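Hydrolase, haloacid dehalogenase-like family (Pseudomonas syringae pv. tomato, PDB 3S6J) probably acts as a metal-dependent sugar phosphatase of the haloacid dehalogenase-like family, the part described here being its hydrolase domain with a helical cap. Local coordinates at residues I10-G15 with Y145-P150; T18-Q23 with Q81-L86; D33-P38 with A72-E77. One frame throughout, in Å; residues are numbered along the deposited sequence.

The three interactions step outward from the calcium site into the helical cap. Interaction 1 lies at the carboxyl end of the core sheet and contains the calcium ion. Interaction 2, its centre about 17 Å from that of interaction 1, sits where the cap leaves the core, and the two touch directly: Asp14 OD2 is 2.7 Å from Ser20 OG, a probable hydrogen bond. Interaction 3 involves the same two cap helices as interaction 2, near the C-terminal end of 21-34 and in the N-terminal half of 69-85, about 16 Å from interaction 2 between centres. It makes no touch with interaction 1, the nearest atoms being about 13 Å apart. In sequence the contacts are nested, 3 within 2 within 1.

Interaction 1: I10-G15 with Y145-P150; sequences IFDLDG and YGKPDP. With CA (calcium ion), chain M.
Asp12 and Lys147 approach each other obliquely beside the calcium ion, the ammonium group of the lysine meeting one carboxylate oxygen while the metal takes the other. Lys147 runs nearly straight beyond CG and brings NZ to 2.7 Å from Asp12 OD1, a salt bridge and the one direct contact between the two segments. Asp12 OD2 binds the calcium ion at 2.5 Å. The Asp12 side chain leaves the backbone with CG anti to N (chi1 168°), which sets the carboxylate between the lysine and the metal, and Thr16 OG1 adds a hydrogen bond to OD2. Residues 10-15 comprise the last two residues of strand 8-11, a central strand of the parallel sheet, and the loop after it; their Asp-Leu-Asp sequence matches the metal-binding DxD signature of the haloacid dehalogenase family, in which magnesium is the usual metal. Asp14 coordinates through its backbone instead, Asp14 O lying 2.4 Å from the calcium ion; its side-chain OD1 accepts a hydrogen bond of 2.8 Å from water 2. Waters 1, 2 and 3 and Asp172 complete the six ligands. Lys147 reaches in from the loop before helix 151-160, just ahead of the cis peptide bond to Pro148. Besides Asp12, its NZ engages Asp176 in a salt bridge and the carbonyl of Ala113 in a hydrogen bond, so that three partners hold the buried ammonium group at the end of its long chain.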
loop_
_atom_site.group_PDB
_atom_site.type_symbol
_atom_site.label_atom_id
_atom_site.label_comp_id
_atom_site.label_asym_id
_atom_site.label_seq_id
_atom_site.Cartn_x
_atom_site.Cartn_y
_atom_site.Cartn_z
ATOM N N ILE E 10 12.502 -18.222 -9.831
ATOM C CA ILE E 10 12.959 -17.568 -8.607
ATOM C C ILE E 10 11.838 -16.709 -8.022
ATOM O O ILE E 10 11.450 -15.697 -8.605
ATOM C CB ILE E 10 14.205 -16.708 -8.842
ATOM C CG1 ILE E 10 15.301 -17.539 -9.514
ATOM C CG2 ILE E 10 14.685 -16.169 -7.527
ATOM C CD1 ILE E 10 16.504 -16.736 -9.994
ATOM N N PHE E 11 11.315 -17.134 -6.877
ATOM C CA PHE E 11 10.174 -16.473 -6.270
ATOM C C PHE E 11 10.618 -15.560 -5.130
ATOM O O PHE E 11 11.417 -15.956 -4.276
ATOM C CB PHE E 11 9.212 -17.502 -5.686
ATOM C CG PHE E 11 8.401 -18.256 -6.705
ATOM C CD1 PHE E 11 7.204 -17.745 -7.173
ATOM C CD2 PHE E 11 8.811 -19.497 -7.152
ATOM C CE1 PHE E 11 6.443 -18.460 -8.083
ATOM C CE2 PHE E 11 8.058 -20.212 -8.067
ATOM C CZ PHE E 11 6.879 -19.693 -8.540
ATOM N N ASP E 12 10.107 -14.338 -5.116
ATOM C CA ASP E 12 10.159 -13.546 -3.902
ATOM C C ASP E 12 9.160 -14.177 -2.910
ATOM O O ASP E 12 8.354 -15.030 -3.302
ATOM C CB ASP E 12 9.805 -12.096 -4.203
ATOM C CG ASP E 12 9.571 -11.295 -2.949
ATOM O OD1 ASP E 12 10.539 -11.069 -2.204
ATOM O OD2 ASP E 12 8.412 -10.902 -2.710
ATOM N N LEU E 13 9.203 -13.782 -1.636
ATOM C CA LEU E 13 8.345 -14.434 -0.638
ATOM C C LEU E 13 7.255 -13.516 -0.086
ATOM O O LEU E 13 6.076 -13.640 -0.424
ATOM C CB LEU E 13 9.202 -15.004 0.493
ATOM C CG LEU E 13 8.523 -15.802 1.615
ATOM C CD1 LEU E 13 7.579 -16.893 1.073
ATOM C CD2 LEU E 13 9.596 -16.406 2.534
ATOM N N ASP E 14 7.672 -12.599 0.771
ATOM C CA ASP E 14 6.803 -11.618 1.395
ATOM C C ASP E 14 6.108 -10.741 0.328
ATOM O O ASP E 14 6.754 -9.940 -0.329
ATOM C CB ASP E 14 7.689 -10.820 2.367
ATOM C CG ASP E 14 7.099 -9.493 2.786
ATOM O OD1 ASP E 14 7.818 -8.479 2.653
ATOM O OD2 ASP E 14 5.953 -9.450 3.278
ATOM N N GLY E 15 4.801 -10.930 0.130
ATOM C CA GLY E 15 4.035 -10.117 -0.804
ATOM C C GLY E 15 3.804 -10.816 -2.124
ATOM O O GLY E 15 3.031 -10.356 -2.968
ATOM N N TYR E 145 24.589 -8.469 -0.198
ATOM C CA TYR E 145 23.699 -7.369 -0.549
ATOM C C TYR E 145 22.305 -7.878 -0.855
ATOM O O TYR E 145 22.134 -8.937 -1.467
ATOM C CB TYR E 145 24.277 -6.605 -1.750
ATOM C CG TYR E 145 25.688 -6.112 -1.506
ATOM C CD1 TYR E 145 25.934 -5.097 -0.593
ATOM C CD2 TYR E 145 26.774 -6.669 -2.181
ATOM C CE1 TYR E 145 27.221 -4.637 -0.358
ATOM C CE2 TYR E 145 28.068 -6.221 -1.955
ATOM C CZ TYR E 145 28.289 -5.204 -1.035
ATOM O OH TYR E 145 29.578 -4.738 -0.787
ATOM N N GLY E 146 21.305 -7.124 -0.417
ATOM C CA GLY E 146 19.931 -7.480 -0.683
ATOM C C GLY E 146 19.450 -6.772 -1.925
ATOM O O GLY E 146 20.205 -6.051 -2.591
ATOM N N LYS E 147 18.181 -6.973 -2.242
ATOM C CA LYS E 147 17.595 -6.309 -3.388
ATOM C C LYS E 147 17.703 -4.795 -3.220
ATOM O O LYS E 147 17.647 -4.279 -2.101
ATOM C CB LYS E 147 16.152 -6.756 -3.557
ATOM C CG LYS E 147 16.011 -8.255 -3.788
ATOM C CD LYS E 147 14.573 -8.708 -3.520
ATOM C CE LYS E 147 14.458 -10.227 -3.493
ATOM N NZ LYS E 147 13.077 -10.679 -3.164
ATOM N N PRO E 148 17.857 -4.066 -4.335
ATOM C CA PRO E 148 17.816 -4.536 -5.726
ATOM C C PRO E 148 19.145 -5.062 -6.294
ATOM O O PRO E 148 19.238 -5.268 -7.517
ATOM C CB PRO E 148 17.418 -3.271 -6.462
ATOM C CG PRO E 148 18.236 -2.221 -5.724
ATOM C CD PRO E 148 17.930 -2.589 -4.279
ATOM N N ASP E 149 20.164 -5.248 -5.451
ATOM C CA ASP E 149 21.368 -5.934 -5.898
ATOM C C ASP E 149 20.988 -7.345 -6.367
ATOM O O ASP E 149 20.113 -7.994 -5.781
ATOM C CB ASP E 149 22.420 -5.985 -4.799
ATOM C CG ASP E 149 23.789 -6.391 -5.325
ATOM O OD1 ASP E 149 23.986 -7.598 -5.619
ATOM O OD2 ASP E 149 24.664 -5.498 -5.440
ATOM N N PRO E 150 21.605 -7.795 -7.465
ATOM C CA PRO E 150 21.294 -9.080 -8.103
ATOM C C PRO E 150 21.777 -10.279 -7.285
ATOM O O PRO E 150 21.504 -11.425 -7.663
ATOM C CB PRO E 150 22.089 -9.023 -9.414
ATOM C CG PRO E 150 22.476 -7.601 -9.594
ATOM C CD PRO E 150 22.591 -7.021 -8.235
HETATM CA CA CA M . 8.401 -8.666 -1.544
HETATM O O HOH W 1 10.323 -7.753 -2.706
HETATM O O HOH W 2 9.731 -8.181 0.577
HETATM O O HOH W 3 7.464 -6.225 -0.999
#

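Interaction 2: T18-Q23 with Q81-L86; sequences TDSVYQ and QAYERL
At the passage from the core into the helical cap, where strand 18-19, paired antiparallel with strand 91-92, leads into helix 21-34, Ser20 and Gln23 meet Tyr83 and Leu86 at the end of helix 69-85. This is the place where the cap inserted in the haloacid dehalogenase fold leaves the core, close to where the chain comes back to it through strand 91-92. Tyr83 reaches across: its CG is anti to the backbone N (chi1 -162°), which swings the ring off its own helix until the phenol oxygen lies against Ser20, with Tyr83 OH 3.2 Å from Ser20 CB. The carbonyl oxygen of Ser20 lies near the ring plane, at the edge. The two hydroxyls do not bond to each other; Tyr83 OH is hydrogen-bonded to Asn124 of helix 118-127 in the core, whereas Ser20 OG is hydrogen-bonded to OD2 of the metal-site residue Asp14. Ser20 OG also accepts a hydrogen bond from Thr18 OG1, at 3.1 Å, so Thr18 and Ser20 are linked through hydrogen bonds to Asp14, whose backbone oxygen binds the calcium ion. In the first turn of helix 21-34, Gln23 CB comes obliquely to the ring, 4.0 Å from Tyr83 CE2. The Gln23 chain then bends at chi2 (74°), and its NE2 is hydrogen-bonded to Gln89. Leu86 packs against the start of this chain, Leu86 CB 4.1 Å from Gln23 CG, and its methyl Leu86 CD1 rests 3.7 Å from the backbone oxygen Gln23 O.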
loop_
_atom_site.group_PDB
_atom_site.type_symbol
_atom_site.label_atom_id
_atom_site.label_comp_id
_atom_site.label_asym_id
_atom_site.label_seq_id
_atom_site.Cartn_x
_atom_site.Cartn_y
_atom_site.Cartn_z
ATOM N N THR E 18 3.241 -15.089 0.198
ATOM C CA THR E 18 2.478 -14.867 1.415
ATOM C C THR E 18 2.015 -13.424 1.512
ATOM O O THR E 18 2.751 -12.493 1.141
ATOM C CB THR E 18 3.305 -15.172 2.695
ATOM O OG1 THR E 18 4.567 -14.500 2.624
ATOM C CG2 THR E 18 3.524 -16.662 2.851
ATOM N N ASP E 19 0.815 -13.236 2.057
ATOM C CA ASP E 19 0.252 -11.899 2.238
ATOM C C ASP E 19 0.835 -11.223 3.484
ATOM O O ASP E 19 0.168 -11.112 4.522
ATOM C CB ASP E 19 -1.267 -11.977 2.316
ATOM C CG ASP E 19 -1.926 -10.629 2.199
ATOM O OD1 ASP E 19 -1.197 -9.620 2.068
ATOM O OD2 ASP E 19 -3.183 -10.588 2.237
ATOM N N SER E 20 2.077 -10.763 3.375
ATOM C CA SER E 20 2.800 -10.288 4.551
ATOM C C SER E 20 3.444 -8.899 4.456
ATOM O O SER E 20 4.007 -8.422 5.436
ATOM C CB SER E 20 3.852 -11.313 4.977
ATOM O OG SER E 20 4.662 -11.695 3.892
ATOM N N VAL E 21 3.335 -8.245 3.304
ATOM C CA VAL E 21 3.894 -6.908 3.145
ATOM C C VAL E 21 3.325 -5.920 4.164
ATOM O O VAL E 21 4.051 -5.126 4.721
ATOM C CB VAL E 21 3.648 -6.358 1.711
ATOM C CG1 VAL E 21 3.960 -4.876 1.652
ATOM C CG2 VAL E 21 4.471 -7.130 0.666
ATOM N N TYR E 22 2.018 -5.968 4.394
ATOM C CA TYR E 22 1.364 -5.011 5.260
ATOM C C TYR E 22 1.759 -5.222 6.729
ATOM O O TYR E 22 1.796 -4.266 7.520
ATOM C CB TYR E 22 -0.169 -5.030 5.047
ATOM C CG TYR E 22 -0.552 -4.454 3.687
ATOM C CD1 TYR E 22 -0.372 -5.196 2.518
ATOM C CD2 TYR E 22 -1.057 -3.159 3.565
ATOM C CE1 TYR E 22 -0.704 -4.677 1.272
ATOM C CE2 TYR E 22 -1.380 -2.631 2.316
ATOM C CZ TYR E 22 -1.196 -3.396 1.179
ATOM O OH TYR E 22 -1.490 -2.874 -0.058
ATOM N N GLN E 23 2.074 -6.466 7.086
ATOM C CA GLN E 23 2.616 -6.734 8.413
ATOM C C GLN E 23 4.040 -6.166 8.509
ATOM O O GLN E 23 4.415 -5.567 9.522
ATOM C CB GLN E 23 2.572 -8.235 8.742
ATOM C CG GLN E 23 1.181 -8.770 9.094
ATOM C CD GLN E 23 0.258 -8.909 7.884
ATOM O OE1 GLN E 23 0.707 -9.117 6.754
ATOM N NE2 GLN E 23 -1.040 -8.804 8.124
ATOM N N GLN E 81 11.089 -7.995 16.311
ATOM C CA GLN E 81 10.201 -8.208 17.434
ATOM C C GLN E 81 8.758 -7.861 17.072
ATOM O O GLN E 81 7.848 -8.649 17.334
ATOM C CB GLN E 81 10.689 -7.431 18.658
ATOM C CG GLN E 81 11.980 -8.020 19.256
ATOM C CD GLN E 81 12.928 -6.979 19.845
ATOM O OE1 GLN E 81 12.500 -5.990 20.459
ATOM N NE2 GLN E 81 14.231 -7.203 19.663
ATOM N N ALA E 82 8.540 -6.700 16.460
ATOM C CA ALA E 82 7.181 -6.327 16.075
ATOM C C ALA E 82 6.617 -7.313 15.058
ATOM O O ALA E 82 5.434 -7.644 15.102
ATOM C CB ALA E 82 7.119 -4.902 15.550
ATOM N N TYR E 83 7.462 -7.794 14.151
ATOM C CA TYR E 83 7.002 -8.756 13.151
ATOM C C TYR E 83 6.546 -10.039 13.842
ATOM O O TYR E 83 5.454 -10.517 13.586
ATOM C CB TYR E 83 8.092 -9.066 12.117
ATOM C CG TYR E 83 7.565 -9.701 10.845
ATOM C CD1 TYR E 83 7.727 -11.066 10.588
ATOM C CD2 TYR E 83 6.891 -8.935 9.900
ATOM C CE1 TYR E 83 7.246 -11.639 9.420
ATOM C CE2 TYR E 83 6.392 -9.498 8.740
ATOM C CZ TYR E 83 6.573 -10.844 8.503
ATOM O OH TYR E 83 6.066 -11.369 7.339
ATOM N N GLU E 84 7.384 -10.590 14.713
ATOM C CA GLU E 84 7.034 -11.796 15.442
ATOM C C GLU E 84 5.637 -11.642 16.030
ATOM O O GLU E 84 4.812 -12.558 15.945
ATOM C CB GLU E 84 8.038 -12.076 16.572
ATOM C CG GLU E 84 9.501 -12.207 16.132
ATOM C CD GLU E 84 10.455 -12.473 17.306
ATOM O OE1 GLU E 84 11.673 -12.152 17.190
ATOM O OE2 GLU E 84 9.981 -12.996 18.351
ATOM N N ARG E 85 5.360 -10.482 16.623
ATOM C CA ARG E 85 4.062 -10.275 17.267
ATOM C C ARG E 85 2.928 -10.321 16.252
ATOM O O ARG E 85 1.778 -10.511 16.607
ATOM C CB ARG E 85 4.038 -8.968 18.064
ATOM C CG ARG E 85 4.943 -8.989 19.301
ATOM C CD ARG E 85 4.782 -7.756 20.176
ATOM N NE ARG E 85 5.241 -6.528 19.528
ATOM C CZ ARG E 85 6.456 -5.996 19.675
ATOM N NH1 ARG E 85 7.364 -6.587 20.451
ATOM N NH2 ARG E 85 6.766 -4.870 19.035
ATOM N N LEU E 86 3.249 -10.171 14.977
ATOM C CA LEU E 86 2.211 -10.178 13.957
ATOM C C LEU E 86 2.158 -11.498 13.172
ATOM O O LEU E 86 1.420 -11.623 12.189
ATOM C CB LEU E 86 2.421 -9.005 13.003
ATOM C CG LEU E 86 2.392 -7.636 13.670
ATOM C CD1 LEU E 86 3.063 -6.592 12.798
ATOM C CD2 LEU E 86 0.975 -7.233 14.012
#

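Interaction 3: D33-P38 with A72-E77; sequences DAENIP and AERLSE
An uneven, twisted ion pair marks this contact: Glu35 and Arg74 use two oxygens and two nitrogens, yet the bonds are far from equal, and the carboxylate and guanidinium planes stand 51° apart, which keeps this from being a coplanar bidentate pair. The short bond runs from Arg74 NH2 to Glu35 OE1, 2.7 Å long but bent to 138° at the hydrogen. It meets OE1 on the syn side, 30° out of the carboxylate plane. Its companion, from Arg74 NE to Glu35 OE2, is weak at 3.5 Å, although OE2 does lie in the plane of the guanidinium, at its edge. The two side chains as a whole cross at about a right angle. Below the charged ends the same glutamate is an apolar partner: Glu35 CG lies 3.6 Å from Leu75 CD2, and the bend at chi2 beyond it takes the carboxylate to Arg74. Ile37 extends this patch, with Ile37 CD1 4.2 Å from Leu75 CD1, and Leu32 and Leu56 pack around it. The contact joins the turn that follows helix 21-34 to helix 69-85, both in the cap. A Schellman motif with Asn36 at C-prime ends the first helix; Glu35 before Asn36 and Ile37 after it both point their CB at residues 72-77. Gln71 gives Glu35 OE1 a further hydrogen bond. With a second donor on that oxygen and only a weak bond on OE2, most of the polar attachment probably falls on OE1, while the methylene stem and the leucine and isoleucine methyls join that turn to helix 69-85 by apolar contact.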
loop_
_atom_site.group_PDB
_atom_site.type_symbol
_atom_site.label_atom_id
_atom_site.label_comp_id
_atom_site.label_asym_id
_atom_site.label_seq_id
_atom_site.Cartn_x
_atom_site.Cartn_y
_atom_site.Cartn_z
ATOM N N ASP E 33 8.903 4.661 14.659
ATOM C CA ASP E 33 8.254 5.551 15.623
ATOM C C ASP E 33 8.964 5.472 16.972
ATOM O O ASP E 33 9.181 6.494 17.618
ATOM C CB ASP E 33 6.772 5.211 15.804
ATOM C CG ASP E 33 5.907 5.662 14.626
ATOM O OD1 ASP E 33 6.405 6.390 13.733
ATOM O OD2 ASP E 33 4.708 5.291 14.598
ATOM N N ALA E 34 9.326 4.259 17.390
ATOM C CA ALA E 34 10.036 4.037 18.670
ATOM C C ALA E 34 11.352 4.793 18.729
ATOM O O ALA E 34 11.892 5.054 19.807
ATOM C CB ALA E 34 10.313 2.568 18.871
ATOM N N GLU E 35 11.880 5.097 17.553
ATOM C CA GLU E 35 13.200 5.668 17.421
ATOM C C GLU E 35 13.119 7.092 16.889
ATOM O O GLU E 35 14.101 7.614 16.356
ATOM C CB GLU E 35 14.054 4.787 16.515
ATOM C CG GLU E 35 14.452 3.458 17.149
ATOM C CD GLU E 35 15.474 3.637 18.270
ATOM O OE1 GLU E 35 16.319 4.555 18.171
ATOM O OE2 GLU E 35 15.427 2.858 19.250
ATOM N N ASN E 36 11.955 7.726 17.060
ATOM C CA ASN E 36 11.754 9.122 16.648
ATOM C C ASN E 36 12.188 9.374 15.213
ATOM O O ASN E 36 12.857 10.380 14.922
ATOM C CB ASN E 36 12.511 10.098 17.552
ATOM C CG ASN E 36 12.380 9.774 19.015
ATOM O OD1 ASN E 36 13.375 9.494 19.701
ATOM N ND2 ASN E 36 11.165 9.817 19.512
ATOM N N ILE E 37 11.857 8.439 14.331
ATOM C CA ILE E 37 12.025 8.632 12.894
ATOM C C ILE E 37 10.646 8.459 12.263
ATOM O O ILE E 37 10.299 7.390 11.769
ATOM C CB ILE E 37 13.032 7.635 12.277
ATOM C CG1 ILE E 37 14.332 7.637 13.075
ATOM C CG2 ILE E 37 13.309 7.976 10.785
ATOM C CD1 ILE E 37 15.472 6.881 12.412
ATOM N N PRO E 38 9.836 9.521 12.328
ATOM C CA PRO E 38 8.435 9.476 11.932
ATOM C C PRO E 38 8.356 9.573 10.421
ATOM O O PRO E 38 8.785 10.574 9.835
ATOM C CB PRO E 38 7.853 10.726 12.599
ATOM C CG PRO E 38 8.984 11.689 12.616
ATOM C CD PRO E 38 10.257 10.875 12.741
ATOM N N ALA E 72 20.587 1.583 13.496
ATOM C CA ALA E 72 20.139 0.694 12.434
ATOM C C ALA E 72 19.926 -0.696 13.008
ATOM O O ALA E 72 18.918 -1.348 12.749
ATOM C CB ALA E 72 21.171 0.655 11.317
ATOM N N GLU E 73 20.890 -1.122 13.812
ATOM C CA GLU E 73 20.860 -2.400 14.499
ATOM C C GLU E 73 19.657 -2.491 15.430
ATOM O O GLU E 73 18.925 -3.487 15.419
ATOM C CB GLU E 73 22.162 -2.570 15.295
ATOM C CG GLU E 73 22.938 -3.845 14.997
ATOM C CD GLU E 73 22.749 -4.919 16.063
ATOM O OE1 GLU E 73 23.738 -5.641 16.364
ATOM O OE2 GLU E 73 21.615 -5.035 16.603
ATOM N N ARG E 74 19.453 -1.460 16.247
ATOM C CA ARG E 74 18.298 -1.434 17.146
ATOM C C ARG E 74 16.975 -1.413 16.369
ATOM O O ARG E 74 16.024 -2.099 16.746
ATOM C CB ARG E 74 18.362 -0.264 18.146
ATOM C CG ARG E 74 19.418 -0.438 19.239
ATOM C CD ARG E 74 19.197 0.489 20.436
ATOM N NE ARG E 74 18.632 1.772 20.034
ATOM C CZ ARG E 74 19.347 2.824 19.648
ATOM N NH1 ARG E 74 20.670 2.769 19.620
ATOM N NH2 ARG E 74 18.729 3.938 19.293
ATOM N N LEU E 75 16.910 -0.624 15.298
ATOM C CA LEU E 75 15.692 -0.571 14.480
ATOM C C LEU E 75 15.381 -1.960 13.942
ATOM O O LEU E 75 14.237 -2.426 13.996
ATOM C CB LEU E 75 15.852 0.402 13.316
ATOM C CG LEU E 75 15.619 1.866 13.656
ATOM C CD1 LEU E 75 16.255 2.735 12.577
ATOM C CD2 LEU E 75 14.122 2.161 13.813
ATOM N N SER E 76 16.417 -2.614 13.428
ATOM C CA SER E 76 16.317 -3.991 12.970
ATOM C C SER E 76 15.735 -4.903 14.061
ATOM O O SER E 76 14.746 -5.594 13.828
ATOM C CB SER E 76 17.689 -4.491 12.523
ATOM O OG SER E 76 17.585 -5.766 11.921
ATOM N N GLU E 77 16.334 -4.897 15.251
ATOM C CA GLU E 77 15.792 -5.684 16.358
ATOM C C GLU E 77 14.329 -5.364 16.656
ATOM O O GLU E 77 13.520 -6.267 16.843
ATOM C CB GLU E 77 16.636 -5.515 17.633
ATOM C CG GLU E 77 17.961 -6.256 17.602
ATOM C CD GLU E 77 18.675 -6.276 18.964
ATOM O OE1 GLU E 77 18.254 -7.051 19.867
ATOM O OE2 GLU E 77 19.667 -5.522 19.125
#